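Local coordinates for tail spike protein gp49 (Pseudomonas phage LKA1, PDB 4RU4), which is the trimeric tailspike of the phage, a lyase that cleaves the O-specific polysaccharide of Pseudomonas and so probably helps the virus enter its host, at residues S159-S164 with V411-T416; T350-D355 with I373-L378; T417-F422 with T449-I454. One frame throughout, in Å; residues are numbered along the deposited sequence. Where two conformers were deposited one is given.

Interaction 1: S159-S164 with V411-T416; sequences SGFRTS and VLTTNT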
loop_
_atom_site.group_PDB
_atom_site.type_symbol
_atom_site.label_atom_id
_atom_site.label_comp_id
_atom_site.label_asym_id
_atom_site.label_seq_id
_atom_site.Cartn_x
_atom_site.Cartn_y
_atom_site.Cartn_z
ATOM N N SER B 159 -20.075 21.401 -6.834
ATOM C CA SER B 159 -19.182 22.385 -6.198
ATOM C C SER B 159 -19.297 23.776 -6.814
ATOM O O SER B 159 -19.380 23.926 -8.045
ATOM C CB SER B 159 -17.727 21.900 -6.274
ATOM O OG SER B 159 -16.843 22.929 -5.890
ATOM N N GLY B 160 -19.273 24.806 -5.968
ATOM C CA GLY B 160 -19.378 26.158 -6.452
ATOM C C GLY B 160 -18.080 26.681 -7.052
ATOM O O GLY B 160 -18.067 27.777 -7.610
ATOM N N PHE B 161 -16.989 25.923 -6.926
ATOM C CA PHE B 161 -15.688 26.431 -7.374
ATOM C C PHE B 161 -15.640 26.619 -8.901
ATOM O O PHE B 161 -14.942 27.500 -9.389
ATOM C CB PHE B 161 -14.538 25.537 -6.881
ATOM C CG PHE B 161 -14.127 25.794 -5.435
ATOM C CD1 PHE B 161 -13.289 26.864 -5.118
ATOM C CD2 PHE B 161 -14.563 24.967 -4.408
ATOM C CE1 PHE B 161 -12.894 27.100 -3.809
ATOM C CE2 PHE B 161 -14.161 25.192 -3.064
ATOM C CZ PHE B 161 -13.334 26.270 -2.780
ATOM N N ARG B 162 -16.363 25.787 -9.642
ATOM C CA ARG B 162 -16.485 25.943 -11.103
ATOM C C ARG B 162 -17.875 25.608 -11.547
ATOM O O ARG B 162 -18.500 24.714 -11.006
ATOM C CB ARG B 162 -15.511 25.018 -11.886
ATOM C CG ARG B 162 -14.053 25.301 -11.552
ATOM C CD ARG B 162 -13.073 25.005 -12.685
ATOM N NE ARG B 162 -11.730 24.782 -12.153
ATOM C CZ ARG B 162 -10.619 24.695 -12.897
ATOM N NH1 ARG B 162 -10.665 24.874 -14.217
ATOM N NH2 ARG B 162 -9.448 24.432 -12.319
ATOM N N THR B 163 -18.333 26.349 -12.561
ATOM C CA THR B 163 -19.586 26.131 -13.267
ATOM C C THR B 163 -19.829 24.669 -13.625
ATOM O O THR B 163 -20.915 24.118 -13.395
ATOM C CB THR B 163 -19.551 26.928 -14.616
ATOM O OG1 THR B 163 -19.407 28.324 -14.341
ATOM C CG2 THR B 163 -20.806 26.698 -15.445
ATOM N N SER B 164 -18.811 24.058 -14.211
ATOM C CA SER B 164 -18.921 22.725 -14.786
ATOM C C SER B 164 -18.900 21.608 -13.731
ATOM O O SER B 164 -19.014 20.429 -14.068
ATOM C CB SER B 164 -17.784 22.497 -15.788
ATOM O OG SER B 164 -16.527 22.548 -15.105
ATOM N N VAL B 411 -8.791 28.982 -1.406
ATOM C CA VAL B 411 -9.021 27.545 -1.367
ATOM C C VAL B 411 -10.108 27.170 -0.372
ATOM O O VAL B 411 -10.916 26.262 -0.614
ATOM C CB VAL B 411 -7.691 26.838 -0.956
ATOM C CG1 VAL B 411 -7.901 25.329 -0.707
ATOM C CG2 VAL B 411 -6.625 27.075 -2.018
ATOM N N LEU B 412 -10.096 27.855 0.766
ATOM C CA LEU B 412 -11.080 27.662 1.824
ATOM C C LEU B 412 -11.987 28.906 1.805
ATOM O O LEU B 412 -11.669 29.951 2.390
ATOM C CB LEU B 412 -10.370 27.465 3.178
ATOM C CG LEU B 412 -9.463 26.216 3.334
ATOM C CD1 LEU B 412 -8.661 26.188 4.688
ATOM C CD2 LEU B 412 -10.229 24.907 3.134
ATOM N N THR B 413 -13.088 28.814 1.059
ATOM C CA THR B 413 -13.864 30.007 0.726
ATOM C C THR B 413 -15.330 29.732 0.979
ATOM O O THR B 413 -15.675 28.688 1.523
ATOM C CB THR B 413 -13.691 30.342 -0.773
ATOM O OG1 THR B 413 -14.311 29.310 -1.557
ATOM C CG2 THR B 413 -12.195 30.423 -1.152
ATOM N N THR B 414 -16.205 30.623 0.514
ATOM C CA THR B 414 -17.635 30.376 0.653
ATOM C C THR B 414 -18.083 29.124 -0.116
ATOM O O THR B 414 -19.188 28.607 0.101
ATOM C CB THR B 414 -18.489 31.594 0.208
ATOM O OG1 THR B 414 -18.262 31.859 -1.179
ATOM C CG2 THR B 414 -18.127 32.836 1.019
ATOM N N ASN B 415 -17.230 28.624 -1.003
ATOM C CA ASN B 415 -17.538 27.386 -1.732
ATOM C C ASN B 415 -17.113 26.107 -0.976
ATOM O O ASN B 415 -17.431 24.984 -1.385
ATOM C CB ASN B 415 -16.913 27.428 -3.140
ATOM C CG ASN B 415 -17.606 28.421 -4.054
ATOM O OD1 ASN B 415 -18.840 28.438 -4.127
ATOM N ND2 ASN B 415 -16.824 29.252 -4.762
ATOM N N THR B 416 -16.393 26.280 0.124
ATOM C CA THR B 416 -16.038 25.158 1.018
ATOM C C THR B 416 -17.184 24.984 1.991
ATOM O O THR B 416 -17.293 25.736 2.975
ATOM C CB THR B 416 -14.767 25.478 1.819
ATOM O OG1 THR B 416 -13.701 25.814 0.909
ATOM C CG2 THR B 416 -14.344 24.266 2.683
HETATM O O HOH W 1 -19.511 24.570 -3.160
#

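Interaction 2: T350-D355 with I373-L378; sequences TWQGKD and ISAEIL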
loop_
_atom_site.group_PDB
_atom_site.type_symbol
_atom_site.label_atom_id
_atom_site.label_comp_id
_atom_site.label_asym_id
_atom_site.label_seq_id
_atom_site.Cartn_x
_atom_site.Cartn_y
_atom_site.Cartn_z
ATOM N N THR B 350 -1.714 17.271 -5.412
ATOM C CA THR B 350 -2.734 18.220 -4.977
ATOM C C THR B 350 -3.926 17.573 -4.269
ATOM O O THR B 350 -4.317 16.447 -4.573
ATOM C CB THR B 350 -3.286 19.065 -6.183
ATOM O OG1 THR B 350 -4.155 20.106 -5.699
ATOM C CG2 THR B 350 -4.106 18.183 -7.095
ATOM N N TRP B 351 -4.491 18.316 -3.322
ATOM C CA TRP B 351 -5.752 17.973 -2.685
ATOM C C TRP B 351 -6.791 18.951 -3.233
ATOM O O TRP B 351 -6.638 20.155 -3.050
ATOM C CB TRP B 351 -5.626 18.260 -1.193
ATOM C CG TRP B 351 -5.025 17.205 -0.317
ATOM C CD1 TRP B 351 -5.039 15.836 -0.488
ATOM C CD2 TRP B 351 -4.335 17.451 0.910
ATOM N NE1 TRP B 351 -4.410 15.222 0.588
ATOM C CE2 TRP B 351 -3.999 16.193 1.469
ATOM C CE3 TRP B 351 -4.013 18.619 1.614
ATOM C CZ2 TRP B 351 -3.337 16.068 2.680
ATOM C CZ3 TRP B 351 -3.359 18.496 2.832
ATOM C CH2 TRP B 351 -3.024 17.229 3.347
ATOM N N GLN B 352 -7.845 18.442 -3.865
ATOM C CA GLN B 352 -8.950 19.253 -4.347
ATOM C C GLN B 352 -10.216 18.391 -4.232
ATOM O O GLN B 352 -10.136 17.163 -4.246
ATOM C CB GLN B 352 -8.729 19.633 -5.828
ATOM C CG GLN B 352 -7.392 20.284 -6.100
ATOM C CD GLN B 352 -7.290 20.947 -7.461
ATOM O OE1 GLN B 352 -8.294 21.345 -8.048
ATOM N NE2 GLN B 352 -6.045 21.101 -7.960
ATOM N N GLY B 353 -11.386 19.016 -4.167
ATOM C CA GLY B 353 -12.628 18.253 -4.180
ATOM C C GLY B 353 -13.012 17.763 -2.799
ATOM O O GLY B 353 -13.176 18.562 -1.894
ATOM N N LYS B 354 -13.141 16.453 -2.623
ATOM C CA LYS B 354 -13.634 15.890 -1.351
ATOM C C LYS B 354 -13.146 14.474 -1.175
ATOM O O LYS B 354 -13.236 13.690 -2.107
ATOM C CB LYS B 354 -15.172 15.881 -1.336
ATOM C CG LYS B 354 -15.801 15.118 -0.114
ATOM C CD LYS B 354 -17.337 15.323 -0.030
ATOM C CE LYS B 354 -18.005 14.417 1.011
ATOM N NZ LYS B 354 -19.512 14.625 0.979
ATOM N N ASP B 355 -12.658 14.135 0.023
ATOM C CA ASP B 355 -12.245 12.761 0.339
ATOM C C ASP B 355 -11.174 12.246 -0.628
ATOM O O ASP B 355 -11.413 11.323 -1.422
ATOM C CB ASP B 355 -13.459 11.808 0.394
ATOM C CG ASP B 355 -14.421 12.162 1.527
ATOM O OD1 ASP B 355 -14.027 12.935 2.429
ATOM O OD2 ASP B 355 -15.576 11.681 1.506
ATOM N N ILE B 373 -0.148 20.751 -2.700
ATOM C CA ILE B 373 -0.877 22.029 -2.734
ATOM C C ILE B 373 -2.395 21.784 -2.820
ATOM O O ILE B 373 -2.843 20.764 -3.350
ATOM C CB ILE B 373 -0.369 22.946 -3.895
ATOM C CG1 ILE B 373 -0.901 24.376 -3.742
ATOM C CG2 ILE B 373 -0.748 22.358 -5.273
ATOM C CD1 ILE B 373 -0.100 25.425 -4.493
ATOM N N SER B 374 -3.208 22.701 -2.303
ATOM C CA SER B 374 -4.647 22.482 -2.360
ATOM C C SER B 374 -5.335 23.508 -3.265
ATOM O O SER B 374 -4.795 24.557 -3.536
ATOM C CB SER B 374 -5.242 22.577 -0.954
ATOM O OG SER B 374 -4.553 21.728 -0.047
ATOM N N ALA B 375 -6.548 23.189 -3.708
ATOM C CA ALA B 375 -7.419 24.143 -4.400
ATOM C C ALA B 375 -8.821 23.582 -4.341
ATOM O O ALA B 375 -8.975 22.363 -4.240
ATOM C CB ALA B 375 -6.999 24.311 -5.863
ATOM N N GLU B 376 -9.828 24.443 -4.415
ATOM C CA GLU B 376 -11.183 23.986 -4.706
ATOM C C GLU B 376 -11.623 22.915 -3.714
ATOM O O GLU B 376 -12.169 21.857 -4.095
ATOM C CB GLU B 376 -11.284 23.486 -6.173
ATOM C CG GLU B 376 -10.817 24.536 -7.200
ATOM C CD GLU B 376 -11.090 24.163 -8.676
ATOM O OE1 GLU B 376 -11.210 22.954 -9.000
ATOM O OE2 GLU B 376 -11.136 25.088 -9.528
ATOM N N ILE B 377 -11.365 23.189 -2.432
ATOM C CA ILE B 377 -11.721 22.267 -1.356
ATOM C C ILE B 377 -13.215 22.403 -1.044
ATOM O O ILE B 377 -13.660 23.424 -0.509
ATOM C CB ILE B 377 -10.859 22.512 -0.079
ATOM C CG1 ILE B 377 -9.377 22.196 -0.377
ATOM C CG2 ILE B 377 -11.373 21.684 1.094
ATOM C CD1 ILE B 377 -9.095 20.707 -0.703
ATOM N N LEU B 378 -13.990 21.376 -1.387
ATOM C CA LEU B 378 -15.412 21.355 -1.046
ATOM C C LEU B 378 -15.581 21.067 0.458
ATOM O O LEU B 378 -16.440 21.647 1.151
ATOM C CB LEU B 378 -16.163 20.291 -1.871
ATOM C CG LEU B 378 -17.681 20.238 -1.654
ATOM C CD1 LEU B 378 -18.360 21.492 -2.217
ATOM C CD2 LEU B 378 -18.316 18.976 -2.263
#

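Interaction 3: T417-F422 with T449-I454; sequences TQPCNF and TVPVNI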
loop_
_atom_site.group_PDB
_atom_site.type_symbol
_atom_site.label_atom_id
_atom_site.label_comp_id
_atom_site.label_asym_id
_atom_site.label_seq_id
_atom_site.Cartn_x
_atom_site.Cartn_y
_atom_site.Cartn_z
ATOM N N THR B 417 -18.072 24.033 1.709
ATOM C CA THR B 417 -19.347 24.010 2.420
ATOM C C THR B 417 -19.461 22.882 3.438
ATOM O O THR B 417 -20.461 22.802 4.135
ATOM C CB THR B 417 -20.523 23.894 1.421
ATOM O OG1 THR B 417 -20.362 22.684 0.680
ATOM C CG2 THR B 417 -20.505 25.056 0.444
ATOM N N GLN B 418 -18.455 22.011 3.523
ATOM C CA GLN B 418 -18.479 20.898 4.451
ATOM C C GLN B 418 -17.234 20.928 5.357
ATOM O O GLN B 418 -16.183 21.410 4.947
ATOM C CB GLN B 418 -18.578 19.576 3.679
ATOM C CG GLN B 418 -19.846 19.458 2.808
ATOM C CD GLN B 418 -19.851 18.195 1.921
ATOM O OE1 GLN B 418 -19.244 17.181 2.260
ATOM N NE2 GLN B 418 -20.539 18.268 0.780
ATOM N N PRO B 419 -17.356 20.430 6.595
ATOM C CA PRO B 419 -16.203 20.407 7.499
ATOM C C PRO B 419 -15.003 19.736 6.820
ATOM O O PRO B 419 -15.207 18.746 6.093
ATOM C CB PRO B 419 -16.700 19.551 8.666
ATOM C CG PRO B 419 -18.180 19.791 8.695
ATOM C CD PRO B 419 -18.572 19.882 7.230
ATOM N N CYS B 420 -13.796 20.270 7.043
ATOM C CA CYS B 420 -12.567 19.739 6.428
ATOM C C CYS B 420 -11.686 19.073 7.460
ATOM O O CYS B 420 -11.477 19.631 8.527
ATOM C CB CYS B 420 -11.747 20.881 5.823
ATOM S SG CYS B 420 -12.581 21.773 4.513
ATOM N N ASN B 421 -11.140 17.901 7.128
ATOM C CA ASN B 421 -10.149 17.255 7.994
ATOM C C ASN B 421 -8.869 17.057 7.182
ATOM O O ASN B 421 -8.888 16.380 6.164
ATOM C CB ASN B 421 -10.666 15.889 8.446
ATOM C CG ASN B 421 -12.035 15.966 9.028
ATOM O OD1 ASN B 421 -12.288 16.771 9.916
ATOM N ND2 ASN B 421 -12.940 15.148 8.527
ATOM N N PHE B 422 -7.775 17.681 7.595
ATOM C CA PHE B 422 -6.512 17.486 6.902
ATOM C C PHE B 422 -5.633 16.609 7.765
ATOM O O PHE B 422 -5.296 16.981 8.905
ATOM C CB PHE B 422 -5.850 18.848 6.624
ATOM C CG PHE B 422 -6.623 19.673 5.649
ATOM C CD1 PHE B 422 -6.543 19.390 4.291
ATOM C CD2 PHE B 422 -7.497 20.666 6.074
ATOM C CE1 PHE B 422 -7.287 20.104 3.383
ATOM C CE2 PHE B 422 -8.213 21.405 5.147
ATOM C CZ PHE B 422 -8.115 21.105 3.809
ATOM N N THR B 449 -16.636 29.104 6.521
ATOM C CA THR B 449 -17.074 29.205 7.903
ATOM C C THR B 449 -17.151 27.842 8.591
ATOM O O THR B 449 -17.570 27.744 9.742
ATOM C CB THR B 449 -18.427 29.910 8.005
ATOM O OG1 THR B 449 -19.396 29.192 7.216
ATOM C CG2 THR B 449 -18.295 31.365 7.519
ATOM N N VAL B 450 -16.686 26.799 7.910
ATOM C CA VAL B 450 -16.766 25.439 8.450
ATOM C C VAL B 450 -15.600 25.060 9.385
ATOM O O VAL B 450 -14.543 25.692 9.367
ATOM C CB VAL B 450 -16.830 24.405 7.291
ATOM C CG1 VAL B 450 -18.081 24.624 6.420
ATOM C CG2 VAL B 450 -15.550 24.467 6.453
ATOM N N PRO B 451 -15.790 24.012 10.218
ATOM C CA PRO B 451 -14.642 23.508 10.974
ATOM C C PRO B 451 -13.516 23.073 10.026
ATOM O O PRO B 451 -13.790 22.444 9.007
ATOM C CB PRO B 451 -15.207 22.282 11.702
ATOM C CG PRO B 451 -16.705 22.619 11.883
ATOM C CD PRO B 451 -17.024 23.259 10.522
ATOM N N VAL B 452 -12.290 23.469 10.350
ATOM C CA VAL B 452 -11.087 23.007 9.669
ATOM C C VAL B 452 -10.183 22.347 10.710
ATOM O O VAL B 452 -9.550 23.024 11.536
ATOM C CB VAL B 452 -10.359 24.188 8.999
ATOM C CG1 VAL B 452 -9.006 23.757 8.396
ATOM C CG2 VAL B 452 -11.261 24.790 7.922
ATOM N N ASN B 453 -10.123 21.020 10.654
ATOM C CA ASN B 453 -9.402 20.211 11.630
ATOM C C ASN B 453 -8.076 19.694 11.070
ATOM O O ASN B 453 -8.000 19.317 9.897
ATOM C CB ASN B 453 -10.285 19.016 12.011
ATOM C CG ASN B 453 -11.652 19.453 12.507
ATOM O OD1 ASN B 453 -11.749 20.320 13.380
ATOM N ND2 ASN B 453 -12.714 18.898 11.921
ATOM N N ILE B 454 -7.045 19.662 11.913
ATOM C CA ILE B 454 -5.708 19.255 11.490
ATOM C C ILE B 454 -5.243 18.139 12.389
ATOM O O ILE B 454 -5.258 18.279 13.627
ATOM C CB ILE B 454 -4.654 20.396 11.657
ATOM C CG1 ILE B 454 -5.112 21.712 11.024
ATOM C CG2 ILE B 454 -3.295 19.962 11.099
ATOM C CD1 ILE B 454 -5.387 21.637 9.592
#

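Interaction 1: S159-S164 with V411-T416
Phe161 CG stands beside its own backbone N and anti to its carbonyl carbon (chi1 -80°), and Asn415 holds CG in the same relation. The phenyl ring is thereby carried under Asn415, whose CB sits over one ring face. This is a CH-pi contact, with Asn415 CB 3.6 Å from the centroid of the Phe161 ring and 14° off the ring normal. It joins two loops. One belongs to the Ig-like domain. The other projects from the pectin lyase-like beta-helix and contains a type I beta turn, Thr413 to Thr416. The two side chains slide past each other in opposite directions, and the amide plane is tilted 59° from the ring. The Asn415 amide lies against the backbone of Gly160, with Asn415 OD1 3.3 Å from Gly160 CA. The far end of the ring reaches the 411-416 loop: Phe161 CZ is 3.2 Å from Val411 O and 3.4 Å from Thr413 OG1, and Thr416 OG1 lies at the ring edge. Each loop is braced from within by an ST turn. Phe161 N donates to Ser159 OG, and Asn415 N donates to Thr413 OG1. Thr416 OG1 accepts from Thr413 N and also bonds Ile377 O, which ties the turn to strand 372-377. Arg162 points away from the 411-416 loop and forms a salt bridge with Glu376. A water bridges the loops: it accepts from Gly160 N and donates to Asn415 O, both at 2.8 Å.

Interaction 2: T350-D355 with I373-L378
Thr350 and Trp351 grip a single carbonyl of the next strand. Thr350 OG1 donates to Ile373 O at 2.8 Å, and Trp351 N donates to the same Ile373 O at 3.0 Å. The two donors come from opposite faces of the carbonyl plane, the hydroxyl lying 40° out of it. Thr350 OG1 is placed there by its torsion, pointing opposite the backbone N (chi1 -172°). The hydroxyl also accepts from Gln352 NE2, with Thr350 OG1 almost in the plane of that amide, so that end of the amide is fixed. On the Trp351 side the packing is close. Ser374 OG meets the indole edge, 3.6 Å from Trp351 CE3, and also hydrogen-bonds Asp404 O. Ile377 CD1 reaches back to Trp351 O. Phe382 and Phe422 meet the indole ring. These parallel strands lie on adjacent coils of the right-handed beta-helix of the pectin lyase-like fold. Their pairing slips by one residue between Trp351 and Gly353, a beta bulge. Beyond it, Gly353 N donates to Glu376 O at 2.9 Å and Leu378 N to Gly353 O at 3.0 Å. The backbone angles of Gly353 call for glycine, and here the chain turns a corner. The Gln352 amide also packs closely, lying across Ala375 with Gln352 CD 3.7 Å from Ala375 CB. Gln352 OE1 and Glu376 OE1 come near each other without bonding, their planes 87° apart; Tyr165 OH and Gly333 N both bond Glu376 OE1. Contact is looser at the partly exposed Lys354, where Lys354 CD is 4.4 Å from Leu378 CD2, while Lys354 NZ bonds Gln418.

Interaction 3: T417-F422 with T449-I454
Asn421 lies alongside Asn453, the two amides pointing the same way and nearly coplanar. Asn453 ND2 donates to Asn421 OD1 at 3.0 Å. The bond is almost straight (177°) and runs close to the C=O direction of the acceptor. Both side chains hold CG beside the backbone N (chi1 -51° and -55°), which sets the amides in step along the beta-helix, edge to edge. Such hydrogen-bonded asparagine pairs on successive coils are known from parallel beta-helices. The remaining amide atoms are held too: Asn421 ND2 bonds Thr381 OG1, and Asn453 OD1 accepts from Tyr483 N. The backbones pair in parallel. Cys420 N donates to Pro451 O at 2.9 Å, Asn453 N to Cys420 O at 2.9 Å, and Phe422 N to Asn453 O at 2.8 Å. On the face opposite the asparagines, Cys420, Phe422, Val452 and Ile454 turn together. The edge of the Phe422 ring meets Val452, with Phe422 CE2 4.1 Å from Val452 CG1, while Ile454 CD1 comes within 4.1 Å of Phe422 CB. Toward the start of the strands the chain is more exposed. Pro419 and Pro451 lie side by side, CG of Pro419 being 4.1 Å from CD of Pro451. Val450 leans on the backbone of Thr417 and Gln418, its CG2 3.5 Å from Gln418 O. Strand 420-425 sits between strands 380-385 and 452-463, all running the same way. Phe422 meets the ring of Phe382 on strand 380-385, while Asn421 packs on Asp462 of a second subunit.

How the interactions relate
Interactions 2 and 3 each join neighbouring coils of the beta-helix, but they involve different sheets. Interaction 2 is the more buried, and interaction 3 runs from exposed loop into buried strand. Interaction 1 is a partly buried junction of two loops, held by ring packing and one water, whereas the other two rest on parallel backbone bonding. Interaction 2 is broken by a bulge; interaction 3 keeps an even register and adds an amide pair. The three touch one another. A salt bridge and a hydroxyl bond join interactions 1 and 2. Leu378 O bonds Gln418 N and Ile377 CG2 packs on Cys420 SG between 2 and 3, and Leu412 packs on Cys420 between 1 and 3.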